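TRNA (cytosine(72)-C(5))-methyltransferase (Pyrococcus horikoshii, PDB 5ZVE) transfers a methyl group from S-adenosyl-L-methionine to the C5 position of cytosine 72 in several tRNAs. Local coordinates at residues G77-D82 with T159-K164. Sequence-based numbering, arbitrary orientation.
Sequences GPNFSD and TLPKFK
The side chains of K162 and F80 cross at about a right angle, K162 CD lying 3.4 Å from F80 CE1. K162 CG lies anti to its own backbone N (chi1 171°), and bends at chi2 and chi3 bring NZ to D82. NZ forms a salt bridge with D82 OD1 (2.5 Å), met on the anti side and somewhat out of the carboxylate plane, and adds a weak hydrogen bond to F80 O. On its other flank the F80 ring meets L160 obliquely, CD2 of F80 lying 3.9 Å from CD2 of L160, while L160 O sits at the ring edge, in plane. Replacing F80 by an alanine is likely to leave the aliphatic part of K162 and the L160 methyl without their shared partner, the lysine chain being freer to turn. N79 grips two successive carbonyls: its backbone N donates to K162 O (2.9 Å), and ND2 to P161 O (2.6 Å), which lies close to the plane of the N79 amide. P78, which follows a cis peptide, lies alongside F163, with P78 CD 3.8 Å from F163 CE1. The contact thus joins the loop between strands 70-74 and 90-93 to the end of strand 154-161 in the PUA domain, where T159 and L160 form a classic beta bulge opposite I137 of strand 134-140, F80 also touches L134 of that strand and F163 packs edge-to-face with Y102.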
loop_
_atom_site.group_PDB
_atom_site.type_symbol
_atom_site.label_atom_id
_atom_site.label_comp_id
_atom_site.label_asym_id
_atom_site.label_seq_id
_atom_site.Cartn_x
_atom_site.Cartn_y
_atom_site.Cartn_z
ATOM N N GLY A 77 5.848 6.579 18.113
ATOM C CA GLY A 77 6.865 7.510 17.654
ATOM C C GLY A 77 6.304 8.878 17.298
ATOM O O GLY A 77 5.084 9.073 17.307
ATOM N N PRO A 78 7.185 9.829 16.946
ATOM C CA PRO A 78 8.631 9.650 16.770
ATOM C C PRO A 78 9.385 9.527 18.088
ATOM O O PRO A 78 9.124 10.270 19.033
ATOM C CB PRO A 78 9.048 10.919 16.022
ATOM C CG PRO A 78 8.052 11.939 16.447
ATOM C CD PRO A 78 6.755 11.200 16.617
ATOM N N ASN A 79 10.315 8.579 18.136
ATOM C CA ASN A 79 11.047 8.280 19.359
ATOM C C ASN A 79 12.227 9.216 19.591
ATOM O O ASN A 79 12.847 9.185 20.649
ATOM C CB ASN A 79 11.523 6.831 19.333
ATOM C CG ASN A 79 10.377 5.852 19.409
ATOM O OD1 ASN A 79 9.380 6.105 20.084
ATOM N ND2 ASN A 79 10.504 4.733 18.709
ATOM N N PHE A 80 12.536 10.041 18.597
ATOM C CA PHE A 80 13.505 11.109 18.784
ATOM C C PHE A 80 13.231 12.263 17.827
ATOM O O PHE A 80 12.499 12.116 16.845
ATOM C CB PHE A 80 14.941 10.596 18.618
ATOM C CG PHE A 80 15.151 9.724 17.415
ATOM C CD1 PHE A 80 15.397 10.284 16.170
ATOM C CD2 PHE A 80 15.145 8.343 17.534
ATOM C CE1 PHE A 80 15.604 9.486 15.065
ATOM C CE2 PHE A 80 15.354 7.538 16.435
ATOM C CZ PHE A 80 15.582 8.109 15.195
ATOM N N SER A 81 13.813 13.417 18.131
ATOM C CA SER A 81 13.574 14.632 17.362
ATOM C C SER A 81 14.185 14.553 15.967
ATOM O O SER A 81 15.103 13.771 15.718
ATOM C CB SER A 81 14.130 15.846 18.111
ATOM O OG SER A 81 13.882 17.041 17.392
ATOM N N ASP A 82 13.668 15.370 15.058
ATOM C CA ASP A 82 14.132 15.366 13.678
ATOM C C ASP A 82 15.558 15.894 13.562
ATOM O O ASP A 82 16.269 15.565 12.615
ATOM C CB ASP A 82 13.193 16.192 12.800
ATOM C CG ASP A 82 11.874 15.492 12.546
ATOM O OD1 ASP A 82 11.648 14.416 13.138
ATOM O OD2 ASP A 82 11.061 16.021 11.761
ATOM N N THR A 159 16.809 -0.861 19.093
ATOM C CA THR A 159 16.095 -0.664 20.342
ATOM C C THR A 159 15.408 0.691 20.375
ATOM O O THR A 159 14.563 0.949 21.229
ATOM C CB THR A 159 17.047 -0.769 21.536
ATOM O OG1 THR A 159 18.107 0.181 21.367
ATOM C CG2 THR A 159 17.638 -2.164 21.618
ATOM N N LEU A 160 15.798 1.568 19.459
ATOM C CA LEU A 160 15.153 2.866 19.345
ATOM C C LEU A 160 14.946 3.243 17.886
ATOM O O LEU A 160 15.672 4.073 17.340
ATOM C CB LEU A 160 15.975 3.944 20.054
ATOM C CG LEU A 160 15.238 5.270 20.261
ATOM C CD1 LEU A 160 14.101 5.103 21.269
ATOM C CD2 LEU A 160 16.214 6.344 20.706
ATOM N N PRO A 161 13.952 2.618 17.244
ATOM C CA PRO A 161 13.575 3.016 15.888
ATOM C C PRO A 161 12.930 4.396 15.907
ATOM O O PRO A 161 12.414 4.801 16.940
ATOM C CB PRO A 161 12.577 1.937 15.472
ATOM C CG PRO A 161 11.950 1.516 16.759
ATOM C CD PRO A 161 13.060 1.573 17.780
ATOM N N LYS A 162 12.971 5.111 14.792
ATOM C CA LYS A 162 12.314 6.405 14.722
ATOM C C LYS A 162 10.807 6.236 14.962
ATOM O O LYS A 162 10.193 6.999 15.707
ATOM C CB LYS A 162 12.592 7.059 13.372
ATOM C CG LYS A 162 11.798 8.311 13.108
ATOM C CD LYS A 162 12.431 9.531 13.722
ATOM C CE LYS A 162 12.223 10.738 12.826
ATOM N NZ LYS A 162 12.344 12.012 13.584
ATOM N N PHE A 163 10.229 5.215 14.336
ATOM C CA PHE A 163 8.834 4.850 14.556
ATOM C C PHE A 163 8.729 3.352 14.777
ATOM O O PHE A 163 9.606 2.595 14.364
ATOM C CB PHE A 163 7.948 5.249 13.371
ATOM C CG PHE A 163 7.869 6.728 13.133
ATOM C CD1 PHE A 163 6.953 7.507 13.825
ATOM C CD2 PHE A 163 8.695 7.336 12.201
ATOM C CE1 PHE A 163 6.871 8.870 13.602
ATOM C CE2 PHE A 163 8.614 8.702 11.966
ATOM C CZ PHE A 163 7.704 9.470 12.670
ATOM N N LYS A 164 7.653 2.927 15.425
ATOM C CA LYS A 164 7.426 1.511 15.662
ATOM C C LYS A 164 6.037 1.064 15.217
ATOM O O LYS A 164 5.026 1.547 15.721
ATOM C CB LYS A 164 7.624 1.185 17.141
ATOM C CG LYS A 164 7.401 -0.274 17.495
ATOM C CD LYS A 164 8.223 -1.193 16.624
ATOM C CE LYS A 164 8.081 -2.640 17.073
ATOM N NZ LYS A 164 8.681 -3.578 16.080
#